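PDB 3ZTH: STU0660 from Streptococcus thermophilus, which belongs to the large Csn2 proteins of CRISPR-mediated bacterial immunity, binds magnesium and probably binds DNA as a tetramer. Local coordinates for residues E186-D189 with H190-Q194; T297-L301 with T302-R306; K168-F172 with E173-N177. All coordinates share one frame; numbering follows the deposited sequence.

Contact 1 of 3, residues E186-D189 with H190-Q194; sequences EMLD and HLLSQ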
loop_
_atom_site.group_PDB
_atom_site.type_symbol
_atom_site.label_atom_id
_atom_site.label_comp_id
_atom_site.label_asym_id
_atom_site.label_seq_id
_atom_site.Cartn_x
_atom_site.Cartn_y
_atom_site.Cartn_z
ATOM N N GLU A 186 1.973 35.817 -11.875
ATOM C CA GLU A 186 3.201 36.376 -11.324
ATOM C C GLU A 186 4.231 35.281 -11.076
ATOM O O GLU A 186 5.420 35.454 -11.369
ATOM C CB GLU A 186 2.927 37.075 -10.008
ATOM C CG GLU A 186 2.614 38.528 -10.120
ATOM C CD GLU A 186 3.058 39.252 -8.878
ATOM O OE1 GLU A 186 4.286 39.270 -8.625
ATOM O OE2 GLU A 186 2.189 39.783 -8.151
HETATM N N MSE A 187 3.775 34.164 -10.513
HETATM C CA MSE A 187 4.665 33.046 -10.254
HETATM C C MSE A 187 5.194 32.520 -11.577
HETATM O O MSE A 187 6.377 32.202 -11.702
HETATM C CB MSE A 187 3.939 31.927 -9.519
HETATM C CG MSE A 187 4.800 30.684 -9.364
HETATM SE SE MSE A 187 4.131 29.434 -8.062
HETATM C CE MSE A 187 2.858 28.506 -9.160
ATOM N N LEU A 188 4.308 32.439 -12.565
ATOM C CA LEU A 188 4.686 31.966 -13.888
ATOM C C LEU A 188 5.724 32.918 -14.483
ATOM O O LEU A 188 6.668 32.485 -15.145
ATOM C CB LEU A 188 3.454 31.893 -14.792
ATOM C CG LEU A 188 3.694 31.501 -16.254
ATOM C CD1 LEU A 188 4.195 30.068 -16.349
ATOM C CD2 LEU A 188 2.405 31.671 -17.031
ATOM N N ASP A 189 5.552 34.215 -14.232
ATOM C CA ASP A 189 6.475 35.221 -14.751
ATOM C C ASP A 189 7.895 34.960 -14.248
ATOM O O ASP A 189 8.823 34.780 -15.033
ATOM C CB ASP A 189 6.030 36.623 -14.316
ATOM C CG ASP A 189 6.757 37.740 -15.073
ATOM O OD1 ASP A 189 7.826 37.479 -15.662
ATOM O OD2 ASP A 189 6.258 38.887 -15.074
ATOM N N HIS A 190 8.045 34.931 -12.928
ATOM C CA HIS A 190 9.333 34.712 -12.290
ATOM C C HIS A 190 9.972 33.406 -12.725
ATOM O O HIS A 190 11.195 33.319 -12.810
ATOM C CB HIS A 190 9.180 34.746 -10.763
ATOM C CG HIS A 190 8.643 36.045 -10.241
ATOM N ND1 HIS A 190 8.356 36.252 -8.908
ATOM C CD2 HIS A 190 8.312 37.195 -10.878
ATOM C CE1 HIS A 190 7.867 37.470 -8.748
ATOM N NE2 HIS A 190 7.829 38.063 -9.927
ATOM N N LEU A 191 9.165 32.387 -12.999
ATOM C CA LEU A 191 9.733 31.125 -13.444
ATOM C C LEU A 191 10.258 31.251 -14.876
ATOM O O LEU A 191 11.407 30.921 -15.152
ATOM C CB LEU A 191 8.702 29.997 -13.387
ATOM C CG LEU A 191 9.292 28.662 -13.873
ATOM C CD1 LEU A 191 10.263 28.149 -12.824
ATOM C CD2 LEU A 191 8.212 27.633 -14.116
ATOM N N LEU A 192 9.417 31.740 -15.786
ATOM C CA LEU A 192 9.807 31.887 -17.185
ATOM C C LEU A 192 11.042 32.742 -17.391
ATOM O O LEU A 192 11.738 32.590 -18.391
ATOM C CB LEU A 192 8.658 32.473 -18.010
ATOM C CG LEU A 192 7.427 31.586 -18.195
ATOM C CD1 LEU A 192 6.374 32.309 -19.012
ATOM C CD2 LEU A 192 7.834 30.301 -18.891
ATOM N N SER A 193 11.318 33.636 -16.447
ATOM C CA SER A 193 12.469 34.528 -16.559
ATOM C C SER A 193 13.770 33.768 -16.393
ATOM O O SER A 193 14.855 34.333 -16.528
ATOM C CB SER A 193 12.397 35.639 -15.506
ATOM O OG SER A 193 12.553 35.120 -14.197
ATOM N N GLN A 194 13.657 32.478 -16.109
ATOM C CA GLN A 194 14.833 31.651 -15.909
ATOM C C GLN A 194 14.783 30.347 -16.702
ATOM O O GLN A 194 15.392 29.351 -16.308
ATOM C CB GLN A 194 14.988 31.370 -14.414
ATOM C CG GLN A 194 15.120 32.646 -13.587
ATOM C CD GLN A 194 14.997 32.400 -12.097
ATOM O OE1 GLN A 194 13.952 31.948 -11.610
ATOM N NE2 GLN A 194 16.066 32.696 -11.357
#
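His190 and Glu186, one turn apart on helix 177-192, run side by side and point the same way. The imidazole lies over the backbone oxygen of Glu186: that oxygen sits above one ring face, offset toward the rim, with Glu186 O 3.4 Å from His190 CD2. The carboxylate stands near the far end of the ring, Glu186 OE1 4.0 Å from His190 NE2, its plane turned 72° from the imidazole, too far for a hydrogen bond. His190 reaches this place because its CG lies beside the backbone N (chi1 -60°), which folds the ring back over the preceding turn. The same oxygen, Glu186 O, accepts the nearly straight bond from His190 N at 3.1 Å.

On another flank, Leu188 and Leu192 make the apolar pair of the next turn, Leu188 CG 3.9 Å from Leu192 CD1, while Leu192 N bonds Leu188 O at 2.9 Å. Leu191 N makes the equivalent bond to Met187 O. The helix ends here: Ser193 N still bonds Asp189 O at 3.1 Å, but the N-H is bent to 138°, and the hydroxyl of Ser193 gives its proton to His190 O, Ser193 OG standing 2.6 Å from it and above the carbonyl plane.

Further out, Leu188, Leu191 and selenomethionine Met187 pack on Leu97 of helix 97-106, and Leu192 meets Tyr199 of strand 199-204. The Asp189 carboxylate, through OD1, forms a salt bridge with Lys228 and a hydrogen bond with Tyr229; His190 and Met187 touch Leu135 of the second subunit.

The last turn is thus amphipathic, its leucines buried against strand and helix. Asp189 OD1 is held by two partners, which would probably keep it ionised. At the helix end Gln194 N bonds Leu191 O, and the Ser193 hydroxyl supplies a donor to His190 O.

Contact 2 of 3, residues T297-L301 with T302-R306; sequences TPYLL and TKMLR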
loop_
_atom_site.group_PDB
_atom_site.type_symbol
_atom_site.label_atom_id
_atom_site.label_comp_id
_atom_site.label_asym_id
_atom_site.label_seq_id
_atom_site.Cartn_x
_atom_site.Cartn_y
_atom_site.Cartn_z
ATOM N N THR A 297 -18.488 36.468 -33.711
ATOM C CA THR A 297 -17.641 35.312 -33.988
ATOM C C THR A 297 -18.071 33.991 -33.341
ATOM O O THR A 297 -18.079 32.951 -33.994
ATOM C CB THR A 297 -16.184 35.593 -33.617
ATOM O OG1 THR A 297 -15.662 36.599 -34.496
ATOM C CG2 THR A 297 -15.356 34.342 -33.755
ATOM N N PRO A 298 -18.429 34.010 -32.049
ATOM C CA PRO A 298 -18.847 32.761 -31.401
ATOM C C PRO A 298 -20.058 32.090 -32.068
ATOM O O PRO A 298 -20.286 30.889 -31.893
ATOM C CB PRO A 298 -19.151 33.206 -29.970
ATOM C CG PRO A 298 -18.213 34.351 -29.780
ATOM C CD PRO A 298 -18.349 35.107 -31.069
ATOM N N TYR A 299 -20.828 32.859 -32.832
ATOM C CA TYR A 299 -22.015 32.317 -33.487
ATOM C C TYR A 299 -21.868 32.024 -34.974
ATOM O O TYR A 299 -22.840 31.675 -35.625
ATOM C CB TYR A 299 -23.196 33.267 -33.288
ATOM C CG TYR A 299 -23.548 33.463 -31.842
ATOM C CD1 TYR A 299 -24.179 32.453 -31.116
ATOM C CD2 TYR A 299 -23.202 34.641 -31.178
ATOM C CE1 TYR A 299 -24.455 32.608 -29.751
ATOM C CE2 TYR A 299 -23.471 34.809 -29.816
ATOM C CZ TYR A 299 -24.095 33.790 -29.111
ATOM O OH TYR A 299 -24.346 33.954 -27.772
ATOM N N LEU A 300 -20.663 32.154 -35.513
ATOM C CA LEU A 300 -20.452 31.905 -36.932
ATOM C C LEU A 300 -20.479 30.420 -37.252
ATOM O O LEU A 300 -20.250 29.591 -36.380
ATOM C CB LEU A 300 -19.113 32.504 -37.365
ATOM C CG LEU A 300 -19.030 34.015 -37.135
ATOM C CD1 LEU A 300 -17.635 34.527 -37.433
ATOM C CD2 LEU A 300 -20.067 34.710 -38.018
ATOM N N LEU A 301 -20.766 30.089 -38.506
ATOM C CA LEU A 301 -20.797 28.696 -38.954
ATOM C C LEU A 301 -21.744 27.848 -38.108
ATOM O O LEU A 301 -21.458 26.691 -37.810
ATOM C CB LEU A 301 -19.387 28.097 -38.892
ATOM C CG LEU A 301 -18.240 29.063 -39.217
ATOM C CD1 LEU A 301 -16.904 28.355 -39.024
ATOM C CD2 LEU A 301 -18.374 29.585 -40.633
ATOM N N THR A 302 -22.871 28.422 -37.722
ATOM C CA THR A 302 -23.826 27.684 -36.910
ATOM C C THR A 302 -25.245 27.835 -37.421
ATOM O O THR A 302 -25.794 28.941 -37.420
ATOM C CB THR A 302 -23.828 28.159 -35.430
ATOM O OG1 THR A 302 -22.509 28.077 -34.882
ATOM C CG2 THR A 302 -24.752 27.282 -34.603
ATOM N N LYS A 303 -25.835 26.739 -37.880
ATOM C CA LYS A 303 -27.215 26.801 -38.314
ATOM C C LYS A 303 -27.926 26.729 -36.976
ATOM O O LYS A 303 -27.829 25.724 -36.277
ATOM C CB LYS A 303 -27.606 25.595 -39.161
ATOM C CG LYS A 303 -29.038 25.697 -39.648
ATOM C CD LYS A 303 -29.594 24.373 -40.142
ATOM C CE LYS A 303 -31.053 24.534 -40.562
ATOM N NZ LYS A 303 -31.676 23.246 -40.986
HETATM N N MSE A 304 -28.628 27.793 -36.610
HETATM C CA MSE A 304 -29.296 27.814 -35.323
HETATM C C MSE A 304 -30.803 27.681 -35.332
HETATM O O MSE A 304 -31.486 28.181 -36.221
HETATM C CB MSE A 304 -28.878 29.068 -34.567
HETATM C CG MSE A 304 -27.417 29.013 -34.174
HETATM SE SE MSE A 304 -26.741 30.574 -33.299
HETATM C CE MSE A 304 -26.693 31.721 -34.863
ATOM N N LEU A 305 -31.304 26.989 -34.315
ATOM C CA LEU A 305 -32.728 26.743 -34.145
ATOM C C LEU A 305 -33.426 28.023 -33.691
ATOM O O LEU A 305 -34.540 28.322 -34.118
ATOM C CB LEU A 305 -32.922 25.636 -33.107
ATOM C CG LEU A 305 -34.318 25.039 -32.934
ATOM C CD1 LEU A 305 -34.858 24.572 -34.281
ATOM C CD2 LEU A 305 -34.239 23.877 -31.947
ATOM N N ARG A 306 -32.754 28.769 -32.821
ATOM C CA ARG A 306 -33.277 30.026 -32.301
ATOM C C ARG A 306 -32.326 31.135 -32.716
ATOM O O ARG A 306 -31.123 31.022 -32.501
ATOM C CB ARG A 306 -33.338 29.993 -30.773
ATOM C CG ARG A 306 -34.254 28.939 -30.183
ATOM C CD ARG A 306 -34.133 28.913 -28.662
ATOM N NE ARG A 306 -35.277 28.258 -28.033
ATOM C CZ ARG A 306 -35.436 28.120 -26.719
ATOM N NH1 ARG A 306 -34.520 28.586 -25.877
ATOM N NH2 ARG A 306 -36.523 27.524 -26.244
HETATM O O HOH W 1 -23.963 30.939 -37.939
#
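Tyr299 and selenomethionine Met304 meet across the bend of the loop, their side chains crossing at about a right angle. The selenium approaches the ring obliquely, Met304 SE 3.9 Å from Tyr299 CD1 and 5.1 Å from the ring centroid, 66° off the normal: a Met-aromatic contact. The Met304 chain bends at its last torsion (chi3 -73°), carrying CE back to the root of the tyrosine, 4.1 Å from Tyr299 CB.

Thr302 CB lies 3.7 Å from Tyr299 O. A water joins the backbones: it accepts from Thr302 N at 2.8 Å and lies 2.7 Å from Tyr299 O and 2.8 Å from Thr302 O, both able to accept from it. Thr302 OG1, beside its own backbone N, is hydrogen-bonded to Ser258 OG, which also bonds Leu300 O.

Beyond the short 3-10 turn 297-299, Leu300 and Leu301 pack on Ile256 and helix 312-324. Tyr299 touches Gln26 and Asp240, which bind magnesium, and its side chain lies about 5 Å from a bound magnesium ion; Pro298 O holds the amide of Gln26. Through Pro298 O and Tyr299 the loop lies in the second shell and probably positions Gln26 and Asp240, while water and Ser258 bridge its backbone.

Contact 3 of 3, residues K168-F172 with E173-N177; sequences KNLSF and EWVSN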
loop_
_atom_site.group_PDB
_atom_site.type_symbol
_atom_site.label_atom_id
_atom_site.label_comp_id
_atom_site.label_asym_id
_atom_site.label_seq_id
_atom_site.Cartn_x
_atom_site.Cartn_y
_atom_site.Cartn_z
ATOM N N LYS A 168 -2.720 39.040 7.743
ATOM C CA LYS A 168 -3.806 38.209 8.247
ATOM C C LYS A 168 -4.083 37.126 7.213
ATOM O O LYS A 168 -4.454 37.417 6.080
ATOM C CB LYS A 168 -5.064 39.042 8.485
ATOM C CG LYS A 168 -6.209 38.246 9.080
ATOM C CD LYS A 168 -7.481 39.071 9.162
ATOM C CE LYS A 168 -8.629 38.249 9.729
ATOM N NZ LYS A 168 -9.919 38.984 9.616
ATOM N N ASN A 169 -3.892 35.874 7.601
ATOM C CA ASN A 169 -4.104 34.764 6.686
ATOM C C ASN A 169 -5.566 34.451 6.392
ATOM O O ASN A 169 -6.418 34.495 7.278
ATOM C CB ASN A 169 -3.456 33.480 7.225
ATOM C CG ASN A 169 -1.942 33.518 7.196
ATOM O OD1 ASN A 169 -1.332 34.410 6.603
ATOM N ND2 ASN A 169 -1.323 32.526 7.833
ATOM N N LEU A 170 -5.838 34.142 5.130
ATOM C CA LEU A 170 -7.163 33.728 4.685
ATOM C C LEU A 170 -6.922 32.595 3.703
ATOM O O LEU A 170 -5.874 32.540 3.058
ATOM C CB LEU A 170 -7.944 34.865 4.007
ATOM C CG LEU A 170 -7.365 35.809 2.950
ATOM C CD1 LEU A 170 -6.493 35.084 1.949
ATOM C CD2 LEU A 170 -8.542 36.496 2.259
ATOM N N SER A 171 -7.871 31.675 3.609
ATOM C CA SER A 171 -7.722 30.556 2.694
ATOM C C SER A 171 -7.744 31.028 1.245
ATOM O O SER A 171 -8.395 32.024 0.904
ATOM C CB SER A 171 -8.826 29.534 2.930
ATOM O OG SER A 171 -8.703 28.984 4.228
ATOM N N PHE A 172 -7.015 30.306 0.403
ATOM C CA PHE A 172 -6.914 30.610 -1.016
ATOM C C PHE A 172 -8.274 30.842 -1.672
ATOM O O PHE A 172 -8.421 31.703 -2.532
ATOM C CB PHE A 172 -6.211 29.461 -1.723
ATOM C CG PHE A 172 -6.134 29.628 -3.198
ATOM C CD1 PHE A 172 -5.338 30.620 -3.755
ATOM C CD2 PHE A 172 -6.852 28.787 -4.040
ATOM C CE1 PHE A 172 -5.257 30.773 -5.134
ATOM C CE2 PHE A 172 -6.776 28.932 -5.421
ATOM C CZ PHE A 172 -5.976 29.926 -5.968
ATOM N N GLU A 173 -9.259 30.060 -1.259
ATOM C CA GLU A 173 -10.603 30.155 -1.807
ATOM C C GLU A 173 -11.222 31.530 -1.640
ATOM O O GLU A 173 -11.942 32.005 -2.516
ATOM C CB GLU A 173 -11.511 29.105 -1.160
ATOM C CG GLU A 173 -11.074 27.665 -1.421
ATOM C CD GLU A 173 -10.021 27.153 -0.444
ATOM O OE1 GLU A 173 -9.033 27.866 -0.166
ATOM O OE2 GLU A 173 -10.175 26.019 0.044
ATOM N N TRP A 174 -10.932 32.172 -0.515
ATOM C CA TRP A 174 -11.491 33.487 -0.223
ATOM C C TRP A 174 -10.723 34.626 -0.876
ATOM O O TRP A 174 -11.136 35.789 -0.812
ATOM C CB TRP A 174 -11.572 33.684 1.295
ATOM C CG TRP A 174 -12.546 32.739 1.969
ATOM C CD1 TRP A 174 -12.425 32.194 3.216
ATOM C CD2 TRP A 174 -13.813 32.288 1.459
ATOM N NE1 TRP A 174 -13.533 31.436 3.517
ATOM C CE2 TRP A 174 -14.402 31.479 2.459
ATOM C CE3 TRP A 174 -14.508 32.494 0.262
ATOM C CZ2 TRP A 174 -15.655 30.877 2.295
ATOM C CZ3 TRP A 174 -15.755 31.894 0.102
ATOM C CH2 TRP A 174 -16.314 31.097 1.113
ATOM N N VAL A 175 -9.594 34.289 -1.491
ATOM C CA VAL A 175 -8.790 35.270 -2.197
ATOM C C VAL A 175 -9.609 35.613 -3.431
ATOM O O VAL A 175 -10.190 34.731 -4.056
ATOM C CB VAL A 175 -7.432 34.670 -2.639
ATOM C CG1 VAL A 175 -6.741 35.591 -3.630
ATOM C CG2 VAL A 175 -6.541 34.448 -1.427
ATOM N N SER A 176 -9.678 36.897 -3.758
ATOM C CA SER A 176 -10.418 37.368 -4.920
ATOM C C SER A 176 -10.022 36.580 -6.181
ATOM O O SER A 176 -8.835 36.372 -6.454
ATOM C CB SER A 176 -10.141 38.858 -5.106
ATOM O OG SER A 176 -10.305 39.239 -6.455
ATOM N N ASN A 177 -11.013 36.148 -6.955
ATOM C CA ASN A 177 -10.722 35.369 -8.152
ATOM C C ASN A 177 -9.676 36.006 -9.064
ATOM O O ASN A 177 -8.758 35.323 -9.515
ATOM C CB ASN A 177 -12.014 35.073 -8.928
ATOM C CG ASN A 177 -12.875 34.023 -8.239
ATOM O OD1 ASN A 177 -12.464 33.436 -7.245
ATOM N ND2 ASN A 177 -14.065 33.778 -8.769
#
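Leu170, on the short strand 168-170, reaches ahead along the chain to Val175, their side chains crossing at about a right angle with Leu170 CD1 3.4 Å from Val175 CG2. With CG between the backbone N and the carbonyl carbon (chi1 46°), the branch is directed to Val175, and Leu170 CD2 comes 4.2 Å from Trp174 CB. Ser171 follows with its backbone: Ser171 O accepts from Trp174 N at 2.9 Å, the donor standing well above the carbonyl plane. Ser171 CB lies 3.5 Å from Glu173 OE1, while the Ser171 hydroxyl bonds Asp51 of the third subunit. Phe172 O then takes Val175 N at 3.0 Å, again from above the carbonyl plane, so two successive bonds from residue i+3 to i wind a 3-10 turn. With its CG anti to the backbone N (chi1 176°), the Phe172 ring leaves the turn and meets the Phe163 ring, with a cation-pi contact to Lys180.

Between strand 168-170, paired with strand 159-165, and helix 177-192, whose N-cap is Ser176, the turn directs Phe172 onto Leu86 and Leu87 of helix 83-89; on the subunit interface Trp174 meets Trp40 and Tyr33 of the third subunit.

How the contacts relate
From the N terminus, contact 3 comes first, then contact 1, then contact 2; all are local, follow in series and neither nest nor cross. Contact 3 closes the turn between strand 168-170 and helix 177-192, and contact 1 closes the last turn of that same helix, before strand 199-204 of the main sheet; their nearest atoms are about 9 Å apart. Contact 2 bends the loop between helices 286-296 and 312-324 beside the magnesium site. Its centre is about 39 Å from the centre of contact 1, on the opposite side of the chain's centre. Contacts 1 and 3 both touch the second subunit, contacts 2 and 3 the third.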